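Local coordinates for protein acetyltransferase (Vibrio fischeri, PDB 3JVN) that probably transfers an acyl group, most likely acetyl from acetyl-CoA, to an acceptor that has not been identified, at residues Y14-L19 and C56-A61; E93-I96 and Y100-E103. All blocks are in the same frame, centred on the assembly; numbering follows the deposited sequence.

Interaction 1. Residues Y14-L19 and C56-A61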
loop_
_atom_site.group_PDB
_atom_site.type_symbol
_atom_site.label_atom_id
_atom_site.label_comp_id
_atom_site.label_asym_id
_atom_site.label_seq_id
_atom_site.Cartn_x
_atom_site.Cartn_y
_atom_site.Cartn_z
ATOM N N TYR A 14 24.698 5.210 -19.873
ATOM C CA TYR A 14 24.720 6.062 -21.054
ATOM C C TYR A 14 23.467 5.808 -21.915
ATOM O O TYR A 14 22.764 6.746 -22.290
ATOM C CB TYR A 14 26.006 5.801 -21.855
ATOM C CG TYR A 14 26.310 6.865 -22.882
ATOM C CD1 TYR A 14 27.021 8.023 -22.540
ATOM C CD2 TYR A 14 25.836 6.745 -24.187
ATOM C CE1 TYR A 14 27.248 9.037 -23.477
ATOM C CE2 TYR A 14 26.045 7.749 -25.124
ATOM C CZ TYR A 14 26.750 8.892 -24.767
ATOM O OH TYR A 14 26.920 9.885 -25.705
ATOM N N CYS A 15 23.188 4.536 -22.202
ATOM C CA CYS A 15 22.021 4.142 -23.001
ATOM C C CYS A 15 20.744 4.566 -22.298
ATOM O O CYS A 15 19.831 5.144 -22.900
ATOM C CB CYS A 15 21.978 2.626 -23.175
ATOM S SG CYS A 15 23.568 1.898 -23.588
ATOM N N LEU A 16 20.686 4.261 -21.009
ATOM C CA LEU A 16 19.524 4.587 -20.212
ATOM C C LEU A 16 19.146 6.066 -20.259
ATOM O O LEU A 16 17.965 6.382 -20.339
ATOM C CB LEU A 16 19.738 4.076 -18.778
ATOM C CG LEU A 16 19.889 2.540 -18.767
ATOM C CD1 LEU A 16 20.051 2.005 -17.352
ATOM C CD2 LEU A 16 18.653 1.912 -19.424
ATOM N N ASN A 17 20.126 6.970 -20.224
ATOM C CA ASN A 17 19.827 8.406 -20.304
ATOM C C ASN A 17 18.963 8.695 -21.535
ATOM O O ASN A 17 17.981 9.437 -21.456
ATOM C CB ASN A 17 21.108 9.243 -20.378
ATOM C CG ASN A 17 21.781 9.398 -19.029
ATOM O OD1 ASN A 17 21.128 9.313 -17.989
ATOM N ND2 ASN A 17 23.081 9.651 -19.037
ATOM N N SER A 18 19.335 8.083 -22.657
ATOM C CA SER A 18 18.636 8.225 -23.934
ATOM C C SER A 18 17.250 7.593 -23.953
ATOM O O SER A 18 16.307 8.202 -24.431
ATOM C CB SER A 18 19.487 7.621 -25.055
ATOM O OG SER A 18 18.752 7.547 -26.256
ATOM N N LEU A 19 17.128 6.370 -23.453
ATOM C CA LEU A 19 15.830 5.695 -23.428
ATOM C C LEU A 19 14.938 6.342 -22.368
ATOM O O LEU A 19 13.714 6.363 -22.501
ATOM C CB LEU A 19 15.995 4.198 -23.120
ATOM C CG LEU A 19 16.858 3.353 -24.062
ATOM C CD1 LEU A 19 17.149 1.990 -23.436
ATOM C CD2 LEU A 19 16.164 3.197 -25.388
ATOM N N CYS A 56 16.716 -0.382 -4.967
ATOM C CA CYS A 56 16.226 -0.186 -6.334
ATOM C C CYS A 56 16.523 -1.308 -7.323
ATOM O O CYS A 56 17.464 -2.078 -7.161
ATOM C CB CYS A 56 16.777 1.124 -6.909
ATOM S SG CYS A 56 16.091 2.618 -6.163
HETATM N N MSE A 57 15.711 -1.379 -8.368
HETATM C CA MSE A 57 15.881 -2.392 -9.394
HETATM C C MSE A 57 15.745 -1.819 -10.794
HETATM O O MSE A 57 14.905 -0.966 -11.050
HETATM C CB MSE A 57 14.843 -3.497 -9.209
HETATM C CG MSE A 57 15.002 -4.283 -7.935
HETATM SE SE MSE A 57 13.353 -5.078 -7.331
HETATM C CE MSE A 57 13.199 -6.490 -8.660
ATOM N N VAL A 58 16.584 -2.292 -11.700
ATOM C CA VAL A 58 16.495 -1.850 -13.074
ATOM C C VAL A 58 16.905 -2.991 -13.988
ATOM O O VAL A 58 18.050 -3.417 -13.980
ATOM C CB VAL A 58 17.365 -0.588 -13.342
ATOM C CG1 VAL A 58 18.742 -0.758 -12.733
ATOM C CG2 VAL A 58 17.465 -0.352 -14.825
ATOM N N TYR A 59 15.954 -3.513 -14.753
ATOM C CA TYR A 59 16.274 -4.584 -15.679
ATOM C C TYR A 59 16.162 -4.067 -17.099
ATOM O O TYR A 59 15.368 -3.169 -17.378
ATOM C CB TYR A 59 15.340 -5.766 -15.466
ATOM C CG TYR A 59 15.459 -6.348 -14.088
ATOM C CD1 TYR A 59 16.541 -7.169 -13.743
ATOM C CD2 TYR A 59 14.498 -6.083 -13.124
ATOM C CE1 TYR A 59 16.651 -7.706 -12.465
ATOM C CE2 TYR A 59 14.601 -6.618 -11.852
ATOM C CZ TYR A 59 15.667 -7.428 -11.527
ATOM O OH TYR A 59 15.742 -7.976 -10.268
ATOM N N VAL A 60 16.979 -4.628 -17.987
ATOM C CA VAL A 60 16.976 -4.239 -19.393
ATOM C C VAL A 60 16.790 -5.442 -20.320
ATOM O O VAL A 60 17.121 -6.577 -19.965
ATOM C CB VAL A 60 18.302 -3.504 -19.788
ATOM C CG1 VAL A 60 18.352 -2.119 -19.148
ATOM C CG2 VAL A 60 19.513 -4.337 -19.365
ATOM N N ALA A 61 16.238 -5.178 -21.502
ATOM C CA ALA A 61 16.022 -6.196 -22.524
ATOM C C ALA A 61 17.083 -5.941 -23.599
ATOM O O ALA A 61 17.092 -4.879 -24.225
ATOM C CB ALA A 61 14.625 -6.061 -23.114
#
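The forked isopropyl end of L16 straddles two valines of the strand, with one methyl for each. Its CD2 lies 4.1 Å from CG1 of V60, and its CD1 lies 4.3 Å from CG2 of V58, so the forked tip reaches two residues on the same face of 56-61. The L16 side chain stands at roughly a right angle to that of V60. With CG anti to its carbonyl carbon (chi1 -62°), the extended second torsion (chi2 -178°) carries CD1 on outward to V58 and leaves CD2 to turn off to V60. The backbones come nearest at the CA atoms of L16 and V60, 9.2 Å apart. V60 meets the leucine with CG1, the methyl anti to the carbonyl carbon.

This is helix-on-sheet packing of the GNAT fold. Helix 13-30 covers one face of the strand, while helix 105-118 lies on the other, where selenomethionine M57, Y59 and A61 touch it. Strand 56-62 is flanked by antiparallel neighbours, V58 and V60 bonding through their backbones to A8 and R6, and M57 and Y59 to G73 and I71. The contact is wholly apolar and buried, yet it is small, at 89 Å² summed over both sides. More side chains fill in round it: I47 packs on L16, L51 of helix 47-52 on V58, and F70 of the adjacent strand on both V60 and L19. At the start of the strand, C56 packs against V82 of the second subunit.

Interaction 2. Residues E93-I96 and Y100-E103; sequences ELYI and YRRE
The hydroxyl of Y95, close to the guanidinium of R101, is held chiefly by E26 of helix 13-30, through OE1, with a weaker bond to E97. NH1 of R101 stands 4.1 Å from Y95 OH. The same nitrogen is 4.0 Å from CE2 of the Y95 ring, which it approaches obliquely; ring and guanidinium planes are nearly perpendicular, 85° apart. R101 NH1 also makes a long, weak ion pair with OE2 of E26, and its charge may partly offset that of the glutamates.

R101 gets there by bending at chi2 (105°) and chi3 (88°), which carries its chain past I96 at the end of the strand. On the way its CD passes 3.8 Å from CB of I96. NH1 is also modelled as a donor to O of I96, but at a separation too short to be trusted at this resolution. Segment 100-103 leads from strand 86-96 into helix 105-118, and R101 opens the R-x-x-G-x-A sequence of GNAT motif A, the loop whose backbone amides in relatives cradle the pyrophosphate of acetyl-CoA.

I96 supplies the apolar half of the contact. Its CG2 methyl lies 4.0 Å from CB of Y100 and 3.8 Å from the carbonyl O of Y100, while the Y100 ring leads away to pack on I68 and M63. Deeper in the strand the two faces part company: L94 packs on L109 and M110 of helix 105-118, whereas Y95 leans on K22 and L23 of helix 13-30.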
loop_
_atom_site.group_PDB
_atom_site.type_symbol
_atom_site.label_atom_id
_atom_site.label_comp_id
_atom_site.label_asym_id
_atom_site.label_seq_id
_atom_site.Cartn_x
_atom_site.Cartn_y
_atom_site.Cartn_z
ATOM N N GLU A 93 8.901 2.943 -13.881
ATOM C CA GLU A 93 8.914 3.162 -15.322
ATOM C C GLU A 93 9.204 1.932 -16.160
ATOM O O GLU A 93 9.824 0.970 -15.703
ATOM C CB GLU A 93 9.949 4.223 -15.662
ATOM C CG GLU A 93 9.720 5.527 -14.978
ATOM C CD GLU A 93 11.016 6.195 -14.624
ATOM O OE1 GLU A 93 11.765 5.644 -13.776
ATOM O OE2 GLU A 93 11.280 7.275 -15.200
ATOM N N LEU A 94 8.778 1.992 -17.413
ATOM C CA LEU A 94 8.990 0.890 -18.330
ATOM C C LEU A 94 8.952 1.459 -19.743
ATOM O O LEU A 94 7.995 2.133 -20.114
ATOM C CB LEU A 94 7.889 -0.160 -18.131
ATOM C CG LEU A 94 8.162 -1.591 -18.617
ATOM C CD1 LEU A 94 6.960 -2.481 -18.304
ATOM C CD2 LEU A 94 8.437 -1.590 -20.112
ATOM N N TYR A 95 9.993 1.199 -20.532
ATOM C CA TYR A 95 10.038 1.713 -21.897
ATOM C C TYR A 95 10.532 0.708 -22.918
ATOM O O TYR A 95 11.443 -0.072 -22.641
ATOM C CB TYR A 95 10.910 2.974 -21.968
ATOM C CG TYR A 95 11.078 3.513 -23.377
ATOM C CD1 TYR A 95 12.165 3.134 -24.168
ATOM C CD2 TYR A 95 10.129 4.369 -23.931
ATOM C CE1 TYR A 95 12.300 3.597 -25.474
ATOM C CE2 TYR A 95 10.257 4.836 -25.239
ATOM C CZ TYR A 95 11.342 4.449 -26.004
ATOM O OH TYR A 95 11.468 4.909 -27.295
ATOM N N ILE A 96 9.921 0.735 -24.102
ATOM C CA ILE A 96 10.309 -0.156 -25.191
ATOM C C ILE A 96 10.428 0.643 -26.484
ATOM O O ILE A 96 9.598 1.502 -26.775
ATOM C CB ILE A 96 9.274 -1.290 -25.434
ATOM C CG1 ILE A 96 8.839 -1.920 -24.108
ATOM C CG2 ILE A 96 9.891 -2.361 -26.326
ATOM C CD1 ILE A 96 7.582 -1.286 -23.518
ATOM N N TYR A 100 10.339 -2.171 -31.288
ATOM C CA TYR A 100 10.275 -3.480 -30.646
ATOM C C TYR A 100 9.021 -3.766 -29.818
ATOM O O TYR A 100 8.951 -4.783 -29.115
ATOM C CB TYR A 100 11.521 -3.679 -29.783
ATOM C CG TYR A 100 12.767 -3.945 -30.593
ATOM C CD1 TYR A 100 13.208 -5.247 -30.819
ATOM C CD2 TYR A 100 13.491 -2.895 -31.160
ATOM C CE1 TYR A 100 14.341 -5.499 -31.591
ATOM C CE2 TYR A 100 14.625 -3.136 -31.937
ATOM C CZ TYR A 100 15.041 -4.443 -32.145
ATOM O OH TYR A 100 16.155 -4.692 -32.911
ATOM N N ARG A 101 8.032 -2.883 -29.891
ATOM C CA ARG A 101 6.796 -3.100 -29.148
ATOM C C ARG A 101 5.990 -4.206 -29.830
ATOM O O ARG A 101 6.340 -4.650 -30.924
ATOM C CB ARG A 101 5.974 -1.808 -29.073
ATOM C CG ARG A 101 6.261 -0.988 -27.829
ATOM C CD ARG A 101 7.105 0.246 -28.107
ATOM N NE ARG A 101 6.297 1.408 -28.465
ATOM C CZ ARG A 101 6.692 2.664 -28.282
ATOM N NH1 ARG A 101 7.878 2.911 -27.747
ATOM N NH2 ARG A 101 5.905 3.678 -28.627
ATOM N N ARG A 102 4.916 -4.654 -29.183
ATOM C CA ARG A 102 4.087 -5.717 -29.747
ATOM C C ARG A 102 4.924 -6.977 -29.970
ATOM O O ARG A 102 4.715 -7.710 -30.938
ATOM C CB ARG A 102 3.482 -5.267 -31.082
ATOM C CG ARG A 102 2.136 -4.569 -30.979
ATOM C CD ARG A 102 0.992 -5.578 -31.024
ATOM N NE ARG A 102 1.112 -6.595 -29.980
ATOM C CZ ARG A 102 0.273 -7.617 -29.824
ATOM N NH1 ARG A 102 -0.759 -7.773 -30.644
ATOM N NH2 ARG A 102 0.470 -8.484 -28.840
ATOM N N GLU A 103 5.872 -7.229 -29.072
ATOM C CA GLU A 103 6.732 -8.401 -29.201
ATOM C C GLU A 103 6.893 -9.152 -27.877
ATOM O O GLU A 103 7.710 -10.068 -27.766
ATOM C CB GLU A 103 8.097 -7.969 -29.746
ATOM C CG GLU A 103 9.025 -9.103 -30.155
ATOM C CD GLU A 103 10.111 -8.630 -31.098
ATOM O OE1 GLU A 103 10.966 -9.452 -31.497
ATOM O OE2 GLU A 103 10.103 -7.428 -31.447
#

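In the fold
Both interactions engage the same mixed sheet, but at different depths. Interaction 1 is core: buried aliphatic methyls join helix 13-30 to strand 56-62, and no polar atom takes part. Interaction 2 is more local and only partly buried, joining the end of strand 86-96 to the loop that follows it; it mixes aliphatic packing with an arginine, a tyrosine and nearby carboxylates. Helix 13-30 ties them together, since it carries L16 of the first contact and E26, the main partner of the Y95 hydroxyl in the second. They also meet directly, CD2 of L19 lying 3.9 Å from CE1 of Y95, although their centres are about 12 Å apart.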